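Hypothetical Membrane Spanning Protein (Bacillus cereus, PDB 2FB5) condenses two ATP molecules into the second messenger cyclic di-AMP and is required for efficient spore formation. Local coordinates at residues I96-N101 / L181-S186; L152-S157 / H168-G173. All coordinates share one frame; numbering follows the deposited sequence.

Interaction 1: I96-N101 / L181-S186; sequences IVVERN and LILVVS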
# COMPACT_ATOMS: atom_id res chain seq x y z
N ILE A 96 -11.94 -26.10 3.94
CA ILE A 96 -10.55 -25.76 3.65
C ILE A 96 -10.13 -24.45 4.30
O ILE A 96 -10.60 -23.37 3.92
CB ILE A 96 -10.28 -25.65 2.12
CG1 ILE A 96 -10.65 -26.97 1.41
CG2 ILE A 96 -8.81 -25.27 1.88
CD1 ILE A 96 -10.46 -26.98 -0.13
N VAL A 97 -9.24 -24.56 5.29
CA VAL A 97 -8.70 -23.41 6.01
C VAL A 97 -7.50 -22.85 5.25
O VAL A 97 -6.55 -23.59 4.97
CB VAL A 97 -8.22 -23.82 7.42
CG1 VAL A 97 -7.53 -22.65 8.14
CG2 VAL A 97 -9.38 -24.34 8.27
N VAL A 98 -7.52 -21.57 4.90
CA VAL A 98 -6.32 -20.95 4.36
C VAL A 98 -5.73 -20.03 5.42
O VAL A 98 -6.34 -19.03 5.79
CB VAL A 98 -6.58 -20.18 3.06
CG1 VAL A 98 -5.27 -19.66 2.50
CG2 VAL A 98 -7.31 -21.07 2.06
N GLU A 99 -4.56 -20.41 5.93
CA GLU A 99 -3.82 -19.61 6.89
C GLU A 99 -3.46 -18.27 6.28
O GLU A 99 -3.00 -18.21 5.12
CB GLU A 99 -2.55 -20.33 7.35
CG GLU A 99 -1.88 -19.67 8.55
CD GLU A 99 -0.74 -20.50 9.14
OE1 GLU A 99 -0.86 -21.75 9.18
OE2 GLU A 99 0.27 -19.90 9.55
N ARG A 100 -3.69 -17.21 7.04
CA ARG A 100 -3.37 -15.86 6.57
C ARG A 100 -2.25 -15.27 7.44
O ARG A 100 -1.17 -15.88 7.52
CB ARG A 100 -4.65 -14.99 6.41
CG ARG A 100 -5.54 -15.49 5.23
CD ARG A 100 -6.89 -14.78 5.09
NE ARG A 100 -6.81 -13.46 4.45
CZ ARG A 100 -7.11 -12.31 5.05
NH1 ARG A 100 -7.50 -12.31 6.32
NH2 ARG A 100 -7.02 -11.17 4.39
N ASN A 101 -2.45 -14.12 8.08
CA ASN A 101 -1.37 -13.52 8.86
C ASN A 101 -1.13 -14.19 10.22
O ASN A 101 -0.02 -14.14 10.76
CB ASN A 101 -1.55 -12.00 9.02
CG ASN A 101 -0.33 -11.33 9.67
OD1 ASN A 101 0.78 -11.45 9.16
ND2 ASN A 101 -0.53 -10.67 10.82
N LEU A 181 -9.07 -17.51 6.45
CA LEU A 181 -10.25 -17.58 5.61
C LEU A 181 -10.60 -19.05 5.45
O LEU A 181 -9.73 -19.85 5.12
CB LEU A 181 -9.98 -16.92 4.24
CG LEU A 181 -11.18 -16.84 3.30
CD1 LEU A 181 -11.09 -15.58 2.48
CD2 LEU A 181 -11.29 -18.09 2.38
N ILE A 182 -11.85 -19.43 5.68
CA ILE A 182 -12.22 -20.86 5.63
C ILE A 182 -13.31 -21.12 4.59
O ILE A 182 -14.43 -20.66 4.73
CB ILE A 182 -12.63 -21.44 7.03
CG1 ILE A 182 -11.56 -21.14 8.09
CG2 ILE A 182 -12.83 -22.96 6.97
CD1 ILE A 182 -11.84 -19.87 8.93
N LEU A 183 -12.95 -21.88 3.56
CA LEU A 183 -13.87 -22.24 2.49
C LEU A 183 -14.69 -23.45 2.90
O LEU A 183 -14.17 -24.37 3.54
CB LEU A 183 -13.09 -22.56 1.20
CG LEU A 183 -12.40 -21.32 0.61
CD1 LEU A 183 -11.07 -21.66 -0.04
CD2 LEU A 183 -13.32 -20.61 -0.40
N VAL A 184 -15.97 -23.45 2.54
CA VAL A 184 -16.87 -24.57 2.81
C VAL A 184 -17.61 -24.96 1.53
O VAL A 184 -18.02 -24.09 0.77
CB VAL A 184 -17.92 -24.22 3.91
CG1 VAL A 184 -18.73 -25.44 4.30
CG2 VAL A 184 -17.25 -23.67 5.15
N VAL A 185 -17.75 -26.27 1.29
CA VAL A 185 -18.69 -26.81 0.31
C VAL A 185 -19.70 -27.62 1.11
O VAL A 185 -19.33 -28.47 1.92
CB VAL A 185 -18.03 -27.72 -0.77
CG1 VAL A 185 -19.06 -28.19 -1.82
CG2 VAL A 185 -16.89 -27.00 -1.47
N SER A 186 -20.98 -27.31 0.94
CA SER A 186 -22.04 -28.07 1.61
C SER A 186 -22.24 -29.42 0.93
O SER A 186 -22.39 -29.50 -0.29
CB SER A 186 -23.35 -27.29 1.60
OG SER A 186 -24.43 -28.13 1.99
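Two central strands of the mixed sheet in the diadenylate cyclase (DisA nucleotide-binding) domain, 94-98 and 181-185, pair here in antiparallel fashion, with I96 facing L183, V97 facing I182 and V98 facing L181. I96 and L183 form a hydrogen-bonded pair: I96 N gives to L183 O at 2.9 Å and L183 N returns to I96 O at 2.8 Å. The V98 and L181 pair repeats this less evenly. V98 N meets L181 O at 2.8 Å, nearly head-on to the carbonyl (C=O...N 168°), whereas L181 N to V98 O stretches to 3.2 Å. Between them V97 and I182 are the non-hydrogen-bonded pair, and their side chains stand side by side on the face covered by helix 166-175. V97 places CG2 beside its own backbone N, anti to the carbonyl carbon, and this methyl lies 3.9 Å from I182 CG1. The other face carries I96, V98, L181 and L183, with I84 and I80 of helix 77-90 resting on I96 and L183. Past the strand end, R100 lays its CD 3.9 Å from L181 CB, while its NE and NH1 bond to the backbone oxygens of Y69 and D179. V97 and I182 turn their backbone groups outward, to V138 and V140 and to A195, so each strand is tied on both edges, and the three cross-strand pairs bury only aliphatic side chains.

Interaction 2: L152-S157 / H168-G173; sequences LPLTKS and HRAAIG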
# COMPACT_ATOMS: atom_id res chain seq x y z
N LEU A 152 -11.67 -28.12 14.18
CA LEU A 152 -11.72 -26.68 14.41
C LEU A 152 -12.72 -26.36 15.53
O LEU A 152 -13.62 -27.16 15.76
CB LEU A 152 -12.23 -25.99 13.16
CG LEU A 152 -11.25 -25.61 12.05
CD1 LEU A 152 -10.17 -26.65 11.84
CD2 LEU A 152 -12.03 -25.33 10.76
N PRO A 153 -12.58 -25.19 16.18
CA PRO A 153 -13.59 -24.79 17.19
C PRO A 153 -14.92 -24.44 16.50
O PRO A 153 -14.91 -23.89 15.39
CB PRO A 153 -12.97 -23.55 17.84
CG PRO A 153 -12.09 -22.97 16.77
CD PRO A 153 -11.53 -24.16 16.03
N LEU A 154 -16.04 -24.81 17.10
CA LEU A 154 -17.34 -24.53 16.51
C LEU A 154 -17.87 -23.24 17.09
O LEU A 154 -17.75 -23.02 18.30
CB LEU A 154 -18.33 -25.66 16.81
CG LEU A 154 -17.97 -27.09 16.41
CD1 LEU A 154 -19.04 -28.05 16.92
CD2 LEU A 154 -17.80 -27.21 14.90
N THR A 155 -18.46 -22.39 16.25
CA THR A 155 -19.09 -21.17 16.79
C THR A 155 -20.20 -21.52 17.79
O THR A 155 -20.93 -22.49 17.61
CB THR A 155 -19.65 -20.24 15.69
OG1 THR A 155 -20.10 -19.02 16.30
CG2 THR A 155 -20.81 -20.88 14.92
N LYS A 156 -20.30 -20.71 18.84
CA LYS A 156 -21.40 -20.80 19.81
C LYS A 156 -22.48 -19.79 19.45
O LYS A 156 -23.59 -19.84 20.00
CB LYS A 156 -20.92 -20.46 21.23
CG LYS A 156 -19.47 -20.82 21.56
CD LYS A 156 -19.32 -22.28 21.98
CE LYS A 156 -17.85 -22.61 22.26
NZ LYS A 156 -17.69 -23.96 22.89
N SER A 157 -22.16 -18.88 18.53
CA SER A 157 -23.04 -17.76 18.19
C SER A 157 -24.50 -18.18 18.07
O SER A 157 -24.83 -19.10 17.33
CB SER A 157 -22.59 -17.09 16.90
OG SER A 157 -23.56 -16.15 16.47
N HIS A 168 -20.04 -25.76 8.55
CA HIS A 168 -20.21 -24.32 8.48
C HIS A 168 -19.92 -23.68 9.83
O HIS A 168 -19.29 -22.62 9.90
CB HIS A 168 -21.61 -23.97 8.00
CG HIS A 168 -21.88 -24.41 6.60
ND1 HIS A 168 -21.71 -23.58 5.51
CD2 HIS A 168 -22.28 -25.61 6.10
CE1 HIS A 168 -22.01 -24.25 4.40
NE2 HIS A 168 -22.36 -25.48 4.74
N ARG A 169 -20.36 -24.31 10.91
CA ARG A 169 -20.09 -23.80 12.25
C ARG A 169 -18.61 -23.82 12.62
O ARG A 169 -18.16 -22.98 13.40
CB ARG A 169 -20.89 -24.57 13.30
CG ARG A 169 -22.40 -24.41 13.20
CD ARG A 169 -23.09 -25.29 14.25
NE ARG A 169 -22.69 -24.91 15.61
CZ ARG A 169 -22.66 -25.73 16.66
NH1 ARG A 169 -23.01 -27.01 16.53
NH2 ARG A 169 -22.27 -25.27 17.85
N ALA A 170 -17.86 -24.78 12.08
CA ALA A 170 -16.42 -24.88 12.33
C ALA A 170 -15.66 -23.77 11.59
O ALA A 170 -14.70 -23.20 12.11
CB ALA A 170 -15.89 -26.25 11.91
N ALA A 171 -16.10 -23.49 10.36
CA ALA A 171 -15.56 -22.41 9.57
C ALA A 171 -15.77 -21.08 10.28
O ALA A 171 -14.83 -20.31 10.46
CB ALA A 171 -16.21 -22.40 8.19
N ILE A 172 -17.02 -20.82 10.66
CA ILE A 172 -17.35 -19.59 11.37
C ILE A 172 -16.54 -19.53 12.65
O ILE A 172 -15.94 -18.50 12.96
CB ILE A 172 -18.87 -19.46 11.65
CG1 ILE A 172 -19.63 -19.40 10.32
CG2 ILE A 172 -19.17 -18.22 12.47
CD1 ILE A 172 -21.15 -19.53 10.47
N GLY A 173 -16.48 -20.66 13.36
CA GLY A 173 -15.82 -20.74 14.66
C GLY A 173 -14.34 -20.41 14.60
O GLY A 173 -13.83 -19.66 15.44
O HOH W 1 -23.98 -22.10 16.70
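T155 and R169 join the loop after strand 144-150 to the flank of helix 166-175 through two bonds. T155 N reaches R169 O at 2.9 Å, nearly straight at hydrogen but from above the carbonyl plane; G173 N, the helix's own donor, comes to the same oxygen from the opposite face. In return R169 NH2 meets T155 O at 3.1 Å, close to the guanidinium plane. The R169 chain bends at chi3 (61°), which turns its end back over the loop, and L154 CD1 lies over one guanidinium face, offset toward the rim.

The tight part is where the backbones meet. G173, having no side chain, lets its CA come within 3.4 Å of P153 O, and loop and helix backbones touch directly there. A170 CB fits beneath L154 CD2 at 3.7 Å and also touches L152 CB. On the other flank I172 CG2 packs against T155 CB at 3.8 Å. With OG1 anti to its backbone N (chi1 -173°), T155 accepts from S157 N in an ST turn; T155 OG1 is also hydrogen-bonded to E176 OE2.

The looser side lies around the guanidinium of the partly exposed R169. A water there donates to T155 O and S157 O, each at 3.2 Å, and accepts only weakly from R169 NE. T155 O thus takes both a guanidinium N-H and a water, and the positive charge of R169 would probably polarise that carbonyl. The inner side is held by the T155 N to R169 O bond and the packing on A170 and G173, the outer one by the guanidinium bond and the water.

How the interactions relate
Interaction 2 is nested in the chain loop that interaction 1 closes, and their centres lie about 12 Å apart. Helix 166-175 joins them: the loop 152-157 lies against one side of it, and another rests on the sheet, where A171 O is 3.4 Å from I182 CD1 and A171 CB is 3.5 Å from V184 CG2. L152 bridges from the loop to both V97 and A170, so the loop meets the sheet as well as the helix. Both contacts belong to the nucleotide-binding domain, but neither contains a bound nucleotide or metal; they describe the body of that domain. Interaction 1 is centred about 8 Å from the centre of the chain and interaction 2 about 16 Å.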